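Local coordinates for glycerophosphoryl diester phosphodiesterase (PDB 3KS6), which belongs to the glycerophosphoryl diester phosphodiesterase family, whose members fold as TIM barrels, and binds a magnesium ion, at residues A[185-190]-A[205-210]. Sequence-based numbering, arbitrary orientation.
Sequences IGVHID and LDFGCW
Val-187 and Cys-209 are bridged in register where parallel strands 184-188 and 206-210, neighbouring staves of the TIM barrel, pair as a beta-alpha-beta unit through helix 194-202. Backbone hydrogen bonds run from Ile-185 N on Asp-206 O to Ile-189 N on Trp-210 O (2.8 Å); between these, Val-187 gives its N to Gly-208 O and takes Trp-210 N on its own O. On the helix side, Val-187 CG2 reaches Phe-207 CZ at 3.6 Å, the two side chains crossing at about a right angle, and Ile-189 CD1 meets Cys-209 SG at 3.9 Å. Leu-196 and Met-197 of helix 194-202 also touch Phe-207. The face bearing Trp-210 and His-188 looks into the barrel. Here Trp-210 CG sits between its backbone N and carbonyl carbon (chi1 46°), which folds the indole back over the 187-188 peptide, with His-188 N 3.4 Å from Trp-210 CE2. His-188 CB makes a CH-pi contact over the six-membered ring of Trp-210, and the imidazole meets that ring in an offset edge-to-face pair (planes at 64°). Gly-186 has no side chain where the indole passes. Trp-210 NE1 donates a hydrogen bond to Gly-186 O (3.0 Å); the oxygen lies in the indole plane, whereas NE1 stands above the Gly-186 carbonyl plane.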
ATOM      1  N   ILE A 185      -4.864 -11.992  -0.690  1.00 17.45           N
ATOM      2  CA  ILE A 185      -5.803 -10.868  -0.801  1.00 17.74           C
ATOM      3  C   ILE A 185      -5.684  -9.994   0.429  1.00 18.05           C
ATOM      4  O   ILE A 185      -5.237 -10.449   1.503  1.00 17.95           O
ATOM      5  CB  ILE A 185      -7.299 -11.296  -1.027  1.00 19.45           C
ATOM      6  CG1 ILE A 185      -7.882 -11.948   0.228  1.00 19.01           C
ATOM      7  CG2 ILE A 185      -7.395 -12.225  -2.219  1.00 17.26           C
ATOM      8  CD1 ILE A 185      -9.376 -12.320   0.152  1.00 17.93           C
ATOM      9  N   GLY A 186      -6.095  -8.738   0.293  1.00 15.22           N
ATOM     10  CA  GLY A 186      -6.184  -7.824   1.425  1.00 17.24           C
ATOM     11  C   GLY A 186      -7.593  -7.258   1.424  1.00 17.24           C
ATOM     12  O   GLY A 186      -8.047  -6.801   0.389  1.00 18.38           O
ATOM     13  N   VAL A 187      -8.281  -7.359   2.560  1.00 17.64           N
ATOM     14  CA  VAL A 187      -9.617  -6.799   2.733  1.00 17.92           C
ATOM     15  C   VAL A 187      -9.597  -5.667   3.767  1.00 19.13           C
ATOM     16  O   VAL A 187      -8.735  -5.639   4.695  1.00 17.47           O
ATOM     17  CB  VAL A 187     -10.678  -7.913   3.148  1.00 18.97           C
ATOM     18  CG1 VAL A 187     -10.616  -9.124   2.181  1.00 14.52           C
ATOM     19  CG2 VAL A 187     -10.495  -8.399   4.602  1.00 15.87           C
ATOM     20  N   HIS A 188     -10.568  -4.737   3.650  1.00 16.20           N
ATOM     21  CA  HIS A 188     -10.783  -3.708   4.675  1.00 17.20           C
ATOM     22  C   HIS A 188     -10.982  -4.404   6.022  1.00 16.09           C
ATOM     23  O   HIS A 188     -11.748  -5.353   6.120  1.00 17.84           O
ATOM     24  CB  HIS A 188     -12.028  -2.898   4.352  1.00 16.71           C
ATOM     25  CG  HIS A 188     -12.168  -1.622   5.130  1.00 17.40           C
ATOM     26  ND1 HIS A 188     -12.338  -1.579   6.503  1.00 20.51           N
ATOM     27  CD2 HIS A 188     -12.164  -0.339   4.716  1.00 20.80           C
ATOM     28  CE1 HIS A 188     -12.413  -0.318   6.895  1.00 21.00           C
ATOM     29  NE2 HIS A 188     -12.318   0.455   5.832  1.00 22.15           N
ATOM     30  N   ILE A 189     -10.313  -3.914   7.063  1.00 17.53           N
ATOM     31  CA  ILE A 189     -10.388  -4.528   8.393  1.00 17.34           C
ATOM     32  C   ILE A 189     -11.825  -4.691   8.877  1.00 18.09           C
ATOM     33  O   ILE A 189     -12.162  -5.671   9.528  1.00 20.36           O
ATOM     34  CB  ILE A 189      -9.535  -3.689   9.437  1.00 16.85           C
ATOM     35  CG1 ILE A 189      -9.430  -4.392  10.799  1.00 22.11           C
ATOM     36  CG2 ILE A 189     -10.061  -2.265   9.579  1.00 16.55           C
ATOM     37  CD1 ILE A 189      -8.958  -5.801  10.734  1.00 16.57           C
ATOM     38  N   ASP A 190     -12.685  -3.725   8.568  1.00 17.47           N
ATOM     39  CA  ASP A 190     -14.086  -3.787   9.017  1.00 18.99           C
ATOM     40  C   ASP A 190     -14.895  -4.892   8.331  1.00 21.99           C
ATOM     41  O   ASP A 190     -15.975  -5.194   8.802  1.00 23.32           O
ATOM     42  CB  ASP A 190     -14.805  -2.435   8.863  1.00 18.41           C
ATOM     43  CG  ASP A 190     -14.259  -1.339   9.787  1.00 22.06           C
ATOM     44  OD1 ASP A 190     -13.584  -1.651  10.799  1.00 24.06           O
ATOM     45  OD2 ASP A 190     -14.535  -0.167   9.466  1.00 25.65           O
ATOM     46  N   LEU A 205      -4.796 -19.383   0.193  1.00 16.97           N
ATOM     47  CA  LEU A 205      -4.448 -17.990   0.018  1.00 18.37           C
ATOM     48  C   LEU A 205      -4.030 -17.337   1.301  1.00 19.26           C
ATOM     49  O   LEU A 205      -4.562 -17.677   2.373  1.00 20.71           O
ATOM     50  CB  LEU A 205      -5.671 -17.224  -0.508  1.00 17.27           C
ATOM     51  CG  LEU A 205      -6.305 -17.631  -1.845  1.00 21.42           C
ATOM     52  CD1 LEU A 205      -7.548 -16.798  -2.058  1.00 21.79           C
ATOM     53  CD2 LEU A 205      -5.318 -17.502  -3.005  1.00 25.09           C
ATOM     54  N   ASP A 206      -3.105 -16.385   1.223  1.00 17.89           N
ATOM     55  CA  ASP A 206      -2.747 -15.621   2.415  1.00 18.57           C
ATOM     56  C   ASP A 206      -3.802 -14.536   2.632  1.00 20.59           C
ATOM     57  O   ASP A 206      -4.469 -14.105   1.698  1.00 18.21           O
ATOM     58  CB  ASP A 206      -1.378 -14.951   2.303  1.00 19.36           C
ATOM     59  CG  ASP A 206      -0.215 -15.915   2.507  1.00 25.78           C
ATOM     60  OD1 ASP A 206      -0.435 -17.028   2.999  1.00 26.03           O
ATOM     61  OD2 ASP A 206       0.922 -15.537   2.160  1.00 24.31           O
ATOM     62  N   PHE A 207      -3.940 -14.099   3.877  1.00 19.28           N
ATOM     63  CA  PHE A 207      -5.013 -13.183   4.269  1.00 19.85           C
ATOM     64  C   PHE A 207      -4.481 -12.035   5.098  1.00 19.58           C
ATOM     65  O   PHE A 207      -3.953 -12.237   6.187  1.00 19.34           O
ATOM     66  CB  PHE A 207      -6.098 -13.929   5.096  1.00 19.38           C
ATOM     67  CG  PHE A 207      -7.290 -13.044   5.493  1.00 19.92           C
ATOM     68  CD1 PHE A 207      -8.343 -12.811   4.596  1.00 17.88           C
ATOM     69  CD2 PHE A 207      -7.353 -12.464   6.743  1.00 18.42           C
ATOM     70  CE1 PHE A 207      -9.414 -12.011   4.940  1.00 20.56           C
ATOM     71  CE2 PHE A 207      -8.440 -11.650   7.104  1.00 21.86           C
ATOM     72  CZ  PHE A 207      -9.455 -11.409   6.195  1.00 21.94           C
ATOM     73  N   GLY A 208      -4.689 -10.821   4.613  1.00 17.23           N
ATOM     74  CA  GLY A 208      -4.347  -9.628   5.348  1.00 18.69           C
ATOM     75  C   GLY A 208      -5.383  -8.521   5.227  1.00 19.88           C
ATOM     76  O   GLY A 208      -6.418  -8.689   4.567  1.00 16.63           O
ATOM     77  N   CYS A 209      -5.104  -7.389   5.866  1.00 18.49           N
ATOM     78  CA  CYS A 209      -6.068  -6.305   5.938  1.00 16.70           C
ATOM     79  C   CYS A 209      -5.488  -4.931   5.656  1.00 17.45           C
ATOM     80  O   CYS A 209      -4.258  -4.723   5.560  1.00 20.28           O
ATOM     81  CB  CYS A 209      -6.805  -6.309   7.299  1.00 19.22           C
ATOM     82  SG  CYS A 209      -7.570  -7.873   7.709  1.00 20.87           S
ATOM     83  N   TRP A 210      -6.391  -3.981   5.470  1.00 17.60           N
ATOM     84  CA  TRP A 210      -6.041  -2.579   5.282  1.00 16.57           C
ATOM     85  C   TRP A 210      -7.098  -1.702   5.971  1.00 19.49           C
ATOM     86  O   TRP A 210      -8.148  -2.188   6.435  1.00 19.27           O
ATOM     87  CB  TRP A 210      -5.840  -2.207   3.796  1.00 18.46           C
ATOM     88  CG  TRP A 210      -6.892  -2.708   2.864  1.00 16.49           C
ATOM     89  CD1 TRP A 210      -6.935  -3.905   2.282  1.00 17.58           C
ATOM     90  CD2 TRP A 210      -8.052  -1.984   2.406  1.00 17.82           C
ATOM     91  NE1 TRP A 210      -8.065  -4.012   1.488  1.00 17.39           N
ATOM     92  CE2 TRP A 210      -8.752  -2.832   1.539  1.00 18.26           C
ATOM     93  CE3 TRP A 210      -8.549  -0.692   2.629  1.00 18.83           C
ATOM     94  CZ2 TRP A 210      -9.945  -2.453   0.937  1.00 14.94           C
ATOM     95  CZ3 TRP A 210      -9.711  -0.313   2.020  1.00 19.18           C
ATOM     96  CH2 TRP A 210     -10.403  -1.185   1.180  1.00 19.70           C
TER